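Transposon Tn7 transposition protein tnsA (Escherichia coli, PDB 1T0F) forms the Tn7 transposase together with TnsB and, as a restriction enzyme-like, metal-dependent endonuclease, cuts the 5' DNA strands at the transposon ends. Local coordinates at residues A17-E22 and I33-V38; R57-L62 and A68-L73; R94-D99 and R153-Q158. One frame throughout, in Å; residues are numbered along the deposited sequence.

How the contacts relate
The three contacts follow one another along the chain. Contacts 1 and 2 have centres 18 Å apart and touch directly: the backbone N of Val38 lies 3.0 Å from His60 ND1, a probable hydrogen bond. Contact 2 sits at the centre of the chain, and the side chain of its Leu61 is about 4 Å from that of the catalytic Glu66. A bound magnesium ion is about 10 Å from the Leu61 side chain and about 12 Å from that of Trp35 in contact 1. Contact 3 stands apart, its nearest atoms about 11 Å from contact 1 and about 13 Å from contact 2, yet its Tyr155 side chain is about 10 Å from that of the metal ligand Gln133.

Contact 1 (A17-E22 and I33-V38); sequences ARRIKE and IPWLTV
Trp35 swings its indole toward helix 13-21 with CG anti to the backbone N (chi1 176°), while Arg19 starts beside its own N (chi1 -71°) and runs extended from CG to NE, which lifts it off the indole face toward the loop backbone. The benzo end of the ring meets the foot of the arginine, CB of Arg19 lying 3.6 Å from CZ3 of Trp35, and CD stands above one face without close contact. Ile20 adds CG1 at the ring edge, 3.9 Å from Trp35 CH2. One water links the arginine to Trp35: it accepts from Arg19 NE at 2.6 Å and donates to Trp35 O at 2.8 Å; no direct hydrogen bond joins the segments. Arg18 NH1 sits above the centre of the Arg19 guanidinium, a meeting of like charges probably eased by Glu22, whose OE1, 3.0 Å from Arg18 NH1, stands over one face of the Arg18 guanidinium in a salt bridge of charges only. Arg24 forms a second salt bridge with Glu22, and Phe11 a cation-pi contact with Arg19. Trp35 also reaches Pro87 and Val113. This is helix-on-loop packing in which a buried tryptophan beside strand 79-87 of the nuclease fold meets the N-terminal helix 13-21.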
loop_
_atom_site.group_PDB
_atom_site.type_symbol
_atom_site.label_atom_id
_atom_site.label_comp_id
_atom_site.label_asym_id
_atom_site.label_seq_id
_atom_site.Cartn_x
_atom_site.Cartn_y
_atom_site.Cartn_z
ATOM N N ALA A 17 0.156 -20.171 14.156
ATOM C CA ALA A 17 1.404 -20.638 14.752
ATOM C C ALA A 17 2.441 -20.929 13.675
ATOM O O ALA A 17 3.622 -20.620 13.831
ATOM C CB ALA A 17 1.148 -21.894 15.585
ATOM N N ARG A 18 1.985 -21.521 12.578
ATOM C CA ARG A 18 2.859 -21.869 11.468
ATOM C C ARG A 18 3.454 -20.630 10.810
ATOM O O ARG A 18 4.638 -20.605 10.471
ATOM C CB ARG A 18 2.074 -22.703 10.449
ATOM C CG ARG A 18 2.739 -22.884 9.094
ATOM C CD ARG A 18 2.276 -21.810 8.116
ATOM N NE ARG A 18 2.658 -22.112 6.738
ATOM C CZ ARG A 18 2.277 -21.397 5.682
ATOM N NH1 ARG A 18 1.501 -20.333 5.842
ATOM N NH2 ARG A 18 2.667 -21.749 4.464
ATOM N N ARG A 19 2.633 -19.601 10.629
ATOM C CA ARG A 19 3.105 -18.369 10.011
ATOM C C ARG A 19 4.088 -17.656 10.927
ATOM O O ARG A 19 5.045 -17.041 10.462
ATOM C CB ARG A 19 1.917 -17.468 9.663
ATOM C CG ARG A 19 1.110 -18.015 8.500
ATOM C CD ARG A 19 0.004 -17.080 8.045
ATOM N NE ARG A 19 -0.449 -17.424 6.698
ATOM C CZ ARG A 19 -0.942 -18.612 6.350
ATOM N NH1 ARG A 19 -1.054 -19.584 7.248
ATOM N NH2 ARG A 19 -1.316 -18.832 5.096
ATOM N N ILE A 20 3.864 -17.750 12.232
ATOM C CA ILE A 20 4.767 -17.124 13.183
ATOM C C ILE A 20 6.120 -17.835 13.116
ATOM O O ILE A 20 7.169 -17.200 13.221
ATOM C CB ILE A 20 4.208 -17.205 14.620
ATOM C CG1 ILE A 20 2.910 -16.394 14.714
ATOM C CG2 ILE A 20 5.234 -16.676 15.610
ATOM C CD1 ILE A 20 2.256 -16.412 16.084
ATOM N N LYS A 21 6.091 -19.155 12.928
ATOM C CA LYS A 21 7.321 -19.938 12.836
ATOM C C LYS A 21 8.154 -19.542 11.629
ATOM O O LYS A 21 9.367 -19.393 11.738
ATOM C CB LYS A 21 7.020 -21.437 12.750
ATOM C CG LYS A 21 6.672 -22.095 14.072
ATOM C CD LYS A 21 7.336 -23.469 14.188
ATOM C CE LYS A 21 6.966 -24.391 13.031
ATOM N NZ LYS A 21 7.717 -25.681 13.084
ATOM N N GLU A 22 7.508 -19.387 10.475
ATOM C CA GLU A 22 8.230 -19.001 9.269
ATOM C C GLU A 22 8.658 -17.541 9.354
ATOM O O GLU A 22 9.134 -16.957 8.381
ATOM C CB GLU A 22 7.378 -19.248 8.018
ATOM C CG GLU A 22 5.957 -18.723 8.087
ATOM C CD GLU A 22 5.132 -19.121 6.871
ATOM O OE1 GLU A 22 3.915 -18.836 6.858
ATOM O OE2 GLU A 22 5.696 -19.718 5.928
ATOM N N ILE A 33 9.098 -10.384 5.473
ATOM C CA ILE A 33 8.082 -11.257 4.893
ATOM C C ILE A 33 6.752 -10.746 5.455
ATOM O O ILE A 33 6.577 -10.687 6.661
ATOM C CB ILE A 33 8.275 -12.731 5.317
ATOM C CG1 ILE A 33 9.637 -13.240 4.839
ATOM C CG2 ILE A 33 7.178 -13.587 4.706
ATOM C CD1 ILE A 33 9.886 -14.711 5.151
ATOM N N PRO A 34 5.807 -10.354 4.586
ATOM C CA PRO A 34 4.513 -9.848 5.069
ATOM C C PRO A 34 3.667 -10.916 5.763
ATOM O O PRO A 34 3.766 -12.099 5.445
ATOM C CB PRO A 34 3.854 -9.332 3.796
ATOM C CG PRO A 34 4.367 -10.286 2.758
ATOM C CD PRO A 34 5.835 -10.413 3.115
ATOM N N TRP A 35 2.837 -10.492 6.710
ATOM C CA TRP A 35 1.977 -11.429 7.427
ATOM C C TRP A 35 0.938 -12.006 6.464
ATOM O O TRP A 35 0.685 -13.209 6.464
ATOM C CB TRP A 35 1.293 -10.730 8.605
ATOM C CG TRP A 35 0.317 -11.612 9.337
ATOM C CD1 TRP A 35 -1.048 -11.540 9.296
ATOM C CD2 TRP A 35 0.635 -12.713 10.198
ATOM N NE1 TRP A 35 -1.602 -12.529 10.081
ATOM C CE2 TRP A 35 -0.591 -13.263 10.644
ATOM C CE3 TRP A 35 1.836 -13.290 10.634
ATOM C CZ2 TRP A 35 -0.648 -14.365 11.508
ATOM C CZ3 TRP A 35 1.776 -14.389 11.499
ATOM C CH2 TRP A 35 0.541 -14.911 11.923
ATOM N N LEU A 36 0.350 -11.146 5.638
ATOM C CA LEU A 36 -0.646 -11.569 4.656
ATOM C C LEU A 36 -0.043 -11.543 3.256
ATOM O O LEU A 36 0.800 -10.699 2.954
ATOM C CB LEU A 36 -1.855 -10.631 4.674
ATOM C CG LEU A 36 -2.599 -10.387 5.990
ATOM C CD1 LEU A 36 -3.684 -9.337 5.757
ATOM C CD2 LEU A 36 -3.204 -11.692 6.506
ATOM N N THR A 37 -0.491 -12.459 2.402
ATOM C CA THR A 37 -0.020 -12.535 1.026
ATOM C C THR A 37 -1.229 -12.362 0.112
ATOM O O THR A 37 -2.366 -12.350 0.584
ATOM C CB THR A 37 0.632 -13.900 0.730
ATOM O OG1 THR A 37 -0.379 -14.918 0.713
ATOM C CG2 THR A 37 1.652 -14.234 1.796
ATOM N N VAL A 38 -0.993 -12.224 -1.189
ATOM C CA VAL A 38 -2.090 -12.057 -2.136
ATOM C C VAL A 38 -3.053 -13.251 -2.090
ATOM O O VAL A 38 -4.169 -13.185 -2.611
ATOM C CB VAL A 38 -1.574 -11.886 -3.584
ATOM C CG1 VAL A 38 -0.746 -10.606 -3.692
ATOM C CG2 VAL A 38 -0.751 -13.103 -3.995
HETATM O O HOH W 1 0.100 -15.515 5.009
#

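Contact 2 (R57-L62 and A68-L73); sequences RVHHLL and AVFLSL
His59 and Phe70 meet obliquely, their ring planes inclined at 47° and their centroids 4.9 Å apart, so the pair is neither a parallel stack nor an edge-to-face one. Phe70 pushes one corner at its neighbour: CE1 stands over the middle of the imidazole, 3.6 Å from His59 CG. On the opposite face of that imidazole lies the guanidinium of Arg57, its CZ displaced toward the rim, and the histidine is thereby sandwiched between a hydrocarbon corner and a flat cation. Both ring nitrogens are engaged beyond the contact, NE2 with Thr55 and ND1 with Glu84, which also forms a salt bridge with Arg57; these bonds fix how the imidazole is rotated. Leu61, two residues along the strand and directed the same way, crosses the root of the phenylalanine at about a right angle. Its CD1 comes 3.5 Å from Phe70 CB and 3.7 Å from Phe70 CG. With CG anti to its own backbone N (chi1 171°), Phe70 sends the ring from helix 64-75 along the strand, so that its near end rests on Leu61 and its far end on His59. Ile50 of strand 48-51 touches both Leu61 and Phe70. This is alternating strand side chains packed against a helix, here in the buried interior of this PD-(D/E)XK-type nuclease, where helix 173-183 packs on helix 64-75, the helix that carries the catalytic Glu66.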
loop_
_atom_site.group_PDB
_atom_site.type_symbol
_atom_site.label_atom_id
_atom_site.label_comp_id
_atom_site.label_asym_id
_atom_site.label_seq_id
_atom_site.Cartn_x
_atom_site.Cartn_y
_atom_site.Cartn_z
ATOM N N ARG A 57 12.273 -6.236 -2.999
ATOM C CA ARG A 57 11.288 -7.315 -2.855
ATOM C C ARG A 57 10.092 -7.166 -3.776
ATOM O O ARG A 57 9.839 -6.091 -4.332
ATOM C CB ARG A 57 10.695 -7.350 -1.438
ATOM C CG ARG A 57 11.629 -7.676 -0.293
ATOM C CD ARG A 57 10.827 -8.000 0.989
ATOM N NE ARG A 57 10.116 -6.849 1.558
ATOM C CZ ARG A 57 8.804 -6.633 1.460
ATOM N NH1 ARG A 57 8.021 -7.487 0.812
ATOM N NH2 ARG A 57 8.270 -5.554 2.020
ATOM N N VAL A 58 9.346 -8.263 -3.915
ATOM C CA VAL A 58 8.104 -8.249 -4.675
ATOM C C VAL A 58 7.086 -8.139 -3.538
ATOM O O VAL A 58 6.967 -9.049 -2.709
ATOM C CB VAL A 58 7.857 -9.561 -5.453
ATOM C CG1 VAL A 58 6.405 -9.606 -5.935
ATOM C CG2 VAL A 58 8.797 -9.641 -6.652
ATOM N N HIS A 59 6.373 -7.018 -3.484
ATOM C CA HIS A 59 5.404 -6.788 -2.422
ATOM C C HIS A 59 4.040 -7.394 -2.701
ATOM O O HIS A 59 3.674 -7.628 -3.850
ATOM C CB HIS A 59 5.242 -5.287 -2.177
ATOM C CG HIS A 59 6.486 -4.620 -1.680
ATOM N ND1 HIS A 59 6.607 -4.127 -0.399
ATOM C CD2 HIS A 59 7.673 -4.387 -2.289
ATOM C CE1 HIS A 59 7.817 -3.615 -0.240
ATOM N NE2 HIS A 59 8.482 -3.761 -1.372
ATOM N N HIS A 60 3.296 -7.619 -1.623
ATOM C CA HIS A 60 1.951 -8.188 -1.678
ATOM C C HIS A 60 0.924 -7.152 -1.280
ATOM O O HIS A 60 0.834 -6.786 -0.111
ATOM C CB HIS A 60 1.842 -9.366 -0.717
ATOM C CG HIS A 60 2.569 -10.586 -1.180
ATOM N ND1 HIS A 60 1.929 -11.643 -1.788
ATOM C CD2 HIS A 60 3.883 -10.906 -1.148
ATOM C CE1 HIS A 60 2.818 -12.565 -2.110
ATOM N NE2 HIS A 60 4.012 -12.142 -1.733
ATOM N N LEU A 61 0.144 -6.698 -2.253
ATOM C CA LEU A 61 -0.885 -5.698 -2.011
ATOM C C LEU A 61 -2.231 -6.380 -2.256
ATOM O O LEU A 61 -2.416 -7.059 -3.270
ATOM C CB LEU A 61 -0.672 -4.511 -2.955
ATOM C CG LEU A 61 0.781 -4.005 -2.901
ATOM C CD1 LEU A 61 0.991 -2.908 -3.941
ATOM C CD2 LEU A 61 1.103 -3.506 -1.511
ATOM N N LEU A 62 -3.158 -6.199 -1.320
ATOM C CA LEU A 62 -4.462 -6.850 -1.406
ATOM C C LEU A 62 -5.663 -6.062 -1.944
ATOM O O LEU A 62 -6.802 -6.511 -1.807
ATOM C CB LEU A 62 -4.801 -7.454 -0.039
ATOM C CG LEU A 62 -4.074 -8.768 0.293
ATOM C CD1 LEU A 62 -2.565 -8.629 0.106
ATOM C CD2 LEU A 62 -4.402 -9.165 1.723
ATOM N N ALA A 68 -2.334 1.837 -4.861
ATOM C CA ALA A 68 -2.166 3.288 -4.998
ATOM C C ALA A 68 -1.252 3.865 -3.909
ATOM O O ALA A 68 -0.396 4.711 -4.181
ATOM C CB ALA A 68 -3.524 3.976 -4.967
ATOM N N VAL A 69 -1.432 3.408 -2.674
ATOM C CA VAL A 69 -0.609 3.884 -1.570
ATOM C C VAL A 69 0.833 3.411 -1.752
ATOM O O VAL A 69 1.774 4.174 -1.527
ATOM C CB VAL A 69 -1.155 3.391 -0.200
ATOM C CG1 VAL A 69 -0.225 3.830 0.919
ATOM C CG2 VAL A 69 -2.556 3.958 0.035
ATOM N N PHE A 70 1.009 2.159 -2.165
ATOM C CA PHE A 70 2.349 1.633 -2.390
ATOM C C PHE A 70 3.093 2.445 -3.460
ATOM O O PHE A 70 4.230 2.859 -3.252
ATOM C CB PHE A 70 2.298 0.170 -2.842
ATOM C CG PHE A 70 3.631 -0.360 -3.288
ATOM C CD1 PHE A 70 4.555 -0.822 -2.361
ATOM C CD2 PHE A 70 3.996 -0.314 -4.633
ATOM C CE1 PHE A 70 5.829 -1.227 -2.766
ATOM C CE2 PHE A 70 5.263 -0.713 -5.048
ATOM C CZ PHE A 70 6.182 -1.170 -4.108
ATOM N N LEU A 71 2.457 2.660 -4.606
ATOM C CA LEU A 71 3.104 3.419 -5.679
ATOM C C LEU A 71 3.468 4.832 -5.213
ATOM O O LEU A 71 4.521 5.368 -5.578
ATOM C CB LEU A 71 2.195 3.478 -6.908
ATOM C CG LEU A 71 1.925 2.141 -7.609
ATOM C CD1 LEU A 71 0.839 2.314 -8.669
ATOM C CD2 LEU A 71 3.210 1.625 -8.238
ATOM N N SER A 72 2.603 5.434 -4.406
ATOM C CA SER A 72 2.862 6.774 -3.883
ATOM C C SER A 72 4.059 6.758 -2.929
ATOM O O SER A 72 4.875 7.685 -2.932
ATOM C CB SER A 72 1.622 7.316 -3.156
ATOM O OG SER A 72 0.489 7.334 -4.014
ATOM N N LEU A 73 4.164 5.714 -2.103
ATOM C CA LEU A 73 5.280 5.598 -1.160
ATOM C C LEU A 73 6.605 5.341 -1.873
ATOM O O LEU A 73 7.627 5.940 -1.533
ATOM C CB LEU A 73 5.028 4.458 -0.164
ATOM C CG LEU A 73 3.893 4.635 0.847
ATOM C CD1 LEU A 73 3.647 3.309 1.564
ATOM C CD2 LEU A 73 4.253 5.737 1.846
#

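Contact 3 (R94-D99 and R153-Q158); sequences RQIAID and RRYWQQ
Helices 90-100 and 143-159 cross steeply where Ile96 meets Arg154 and Tyr155, the local axes making an angle of 115° and approaching to 10.2 Å. Ile96 is the residue that fills the crossing, and its two branches go to different places. CG2 lies against the aliphatic part of Arg154, 3.7 Å from both CB and CD of that arginine, the two side chains sliding past each other in opposite directions. With CG1 beside the backbone N (chi1 -67°) and CD1 extended from it, CD1 reaches the backbone of helix 143-159, 3.5 Å from Tyr155 CA and close to the edge of the tyrosine ring. Gln158 approaches from the opposite direction, its amide NE2 4.1 Å from Ile96 CG1, a packing contact without a hydrogen bond. The polar ends of Arg154 and Tyr155 are held elsewhere: Arg154 by Glu150 and by an acidic side chain of another protein chain, and Tyr155 OH by the backbone N of Leu89. On the first helix, Gln95 NE2 donates to Asp99 OD2 at 3.2 Å, one turn on. Leu151 also touches Ile96. Such a contact is helix-on-helix packing within the N-terminal nuclease domain, joining its long helix 143-159 to a segment assigned by similarity to a helix-turn-helix DNA-binding motif.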
loop_
_atom_site.group_PDB
_atom_site.type_symbol
_atom_site.label_atom_id
_atom_site.label_comp_id
_atom_site.label_asym_id
_atom_site.label_seq_id
_atom_site.Cartn_x
_atom_site.Cartn_y
_atom_site.Cartn_z
ATOM N N ARG A 94 -4.676 -8.088 22.328
ATOM C CA ARG A 94 -5.581 -8.789 23.236
ATOM C C ARG A 94 -5.879 -7.894 24.437
ATOM O O ARG A 94 -7.036 -7.702 24.817
ATOM C CB ARG A 94 -4.934 -10.097 23.707
ATOM C CG ARG A 94 -5.640 -10.771 24.873
ATOM C CD ARG A 94 -6.949 -11.411 24.443
ATOM N NE ARG A 94 -7.737 -11.860 25.592
ATOM C CZ ARG A 94 -8.945 -12.408 25.505
ATOM N NH1 ARG A 94 -9.516 -12.583 24.320
ATOM N NH2 ARG A 94 -9.587 -12.771 26.609
ATOM N N GLN A 95 -4.829 -7.332 25.027
ATOM C CA GLN A 95 -4.973 -6.461 26.189
ATOM C C GLN A 95 -5.669 -5.149 25.845
ATOM O O GLN A 95 -6.448 -4.633 26.640
ATOM C CB GLN A 95 -3.600 -6.166 26.805
ATOM C CG GLN A 95 -3.655 -5.401 28.126
ATOM C CD GLN A 95 -4.420 -6.155 29.209
ATOM O OE1 GLN A 95 -4.103 -7.304 29.522
ATOM N NE2 GLN A 95 -5.431 -5.509 29.784
ATOM N N ILE A 96 -5.383 -4.604 24.664
ATOM C CA ILE A 96 -6.007 -3.349 24.243
ATOM C C ILE A 96 -7.522 -3.516 24.107
ATOM O O ILE A 96 -8.295 -2.654 24.534
ATOM C CB ILE A 96 -5.418 -2.863 22.888
ATOM C CG1 ILE A 96 -3.948 -2.477 23.079
ATOM C CG2 ILE A 96 -6.207 -1.655 22.366
ATOM C CD1 ILE A 96 -3.201 -2.213 21.777
ATOM N N ALA A 97 -7.941 -4.623 23.506
ATOM C CA ALA A 97 -9.366 -4.894 23.327
ATOM C C ALA A 97 -10.049 -4.939 24.694
ATOM O O ALA A 97 -11.109 -4.343 24.897
ATOM C CB ALA A 97 -9.559 -6.219 22.595
ATOM N N ILE A 98 -9.431 -5.645 25.634
ATOM C CA ILE A 98 -9.982 -5.749 26.978
ATOM C C ILE A 98 -10.106 -4.364 27.609
ATOM O O ILE A 98 -11.169 -3.990 28.106
ATOM C CB ILE A 98 -9.090 -6.644 27.871
ATOM C CG1 ILE A 98 -9.141 -8.086 27.363
ATOM C CG2 ILE A 98 -9.550 -6.563 29.321
ATOM C CD1 ILE A 98 -8.188 -9.033 28.076
ATOM N N ASP A 99 -9.025 -3.591 27.570
ATOM C CA ASP A 99 -9.035 -2.260 28.164
ATOM C C ASP A 99 -9.985 -1.273 27.498
ATOM O O ASP A 99 -10.500 -0.367 28.157
ATOM C CB ASP A 99 -7.626 -1.657 28.162
ATOM C CG ASP A 99 -6.655 -2.439 29.025
ATOM O OD1 ASP A 99 -7.079 -2.948 30.084
ATOM O OD2 ASP A 99 -5.467 -2.532 28.651
ATOM N N ARG A 153 -5.416 1.916 16.316
ATOM C CA ARG A 153 -4.973 3.252 16.697
ATOM C C ARG A 153 -4.273 3.204 18.046
ATOM O O ARG A 153 -3.171 3.736 18.205
ATOM C CB ARG A 153 -6.161 4.213 16.770
ATOM C CG ARG A 153 -5.760 5.657 17.068
ATOM C CD ARG A 153 -6.990 6.510 17.382
ATOM N NE ARG A 153 -7.546 6.219 18.705
ATOM C CZ ARG A 153 -7.017 6.640 19.851
ATOM N NH1 ARG A 153 -5.912 7.380 19.855
ATOM N NH2 ARG A 153 -7.589 6.315 21.002
ATOM N N ARG A 154 -4.910 2.559 19.021
ATOM C CA ARG A 154 -4.338 2.446 20.357
ATOM C C ARG A 154 -3.010 1.705 20.354
ATOM O O ARG A 154 -2.093 2.059 21.097
ATOM C CB ARG A 154 -5.323 1.736 21.296
ATOM C CG ARG A 154 -6.574 2.545 21.563
ATOM C CD ARG A 154 -7.467 1.867 22.596
ATOM N NE ARG A 154 -8.657 2.666 22.874
ATOM C CZ ARG A 154 -9.101 2.943 24.095
ATOM N NH1 ARG A 154 -8.455 2.483 25.158
ATOM N NH2 ARG A 154 -10.186 3.689 24.257
ATOM N N TYR A 155 -2.910 0.681 19.516
ATOM C CA TYR A 155 -1.690 -0.112 19.410
ATOM C C TYR A 155 -0.501 0.779 19.061
ATOM O O TYR A 155 0.510 0.802 19.766
ATOM C CB TYR A 155 -1.841 -1.173 18.318
ATOM C CG TYR A 155 -0.638 -2.087 18.175
ATOM C CD1 TYR A 155 -0.501 -3.219 18.982
ATOM C CD2 TYR A 155 0.365 -1.818 17.240
ATOM C CE1 TYR A 155 0.599 -4.061 18.859
ATOM C CE2 TYR A 155 1.476 -2.656 17.114
ATOM C CZ TYR A 155 1.578 -3.778 17.930
ATOM O OH TYR A 155 2.646 -4.633 17.811
ATOM N N TRP A 156 -0.618 1.505 17.957
ATOM C CA TRP A 156 0.476 2.379 17.549
ATOM C C TRP A 156 0.684 3.559 18.498
ATOM O O TRP A 156 1.814 4.027 18.674
ATOM C CB TRP A 156 0.247 2.841 16.113
ATOM C CG TRP A 156 0.367 1.703 15.163
ATOM C CD1 TRP A 156 -0.634 1.118 14.451
ATOM C CD2 TRP A 156 1.559 0.967 14.863
ATOM N NE1 TRP A 156 -0.143 0.061 13.720
ATOM C CE2 TRP A 156 1.200 -0.054 13.957
ATOM C CE3 TRP A 156 2.895 1.070 15.275
ATOM C CZ2 TRP A 156 2.126 -0.967 13.454
ATOM C CZ3 TRP A 156 3.815 0.161 14.774
ATOM C CH2 TRP A 156 3.427 -0.845 13.873
ATOM N N GLN A 157 -0.387 4.043 19.121
ATOM C CA GLN A 157 -0.227 5.142 20.067
ATOM C C GLN A 157 0.658 4.652 21.209
ATOM O O GLN A 157 1.524 5.379 21.705
ATOM C CB GLN A 157 -1.577 5.591 20.623
ATOM C CG GLN A 157 -1.438 6.512 21.823
ATOM C CD GLN A 157 -2.768 6.959 22.378
ATOM O OE1 GLN A 157 -3.448 7.798 21.789
ATOM N NE2 GLN A 157 -3.152 6.395 23.515
ATOM N N GLN A 158 0.432 3.407 21.610
ATOM C CA GLN A 158 1.197 2.765 22.678
ATOM C C GLN A 158 2.678 2.698 22.282
ATOM O O GLN A 158 3.560 2.908 23.114
ATOM C CB GLN A 158 0.648 1.355 22.894
ATOM C CG GLN A 158 1.002 0.701 24.210
ATOM C CD GLN A 158 0.284 -0.630 24.380
ATOM O OE1 GLN A 158 0.737 -1.663 23.882
ATOM N NE2 GLN A 158 -0.856 -0.603 25.064
#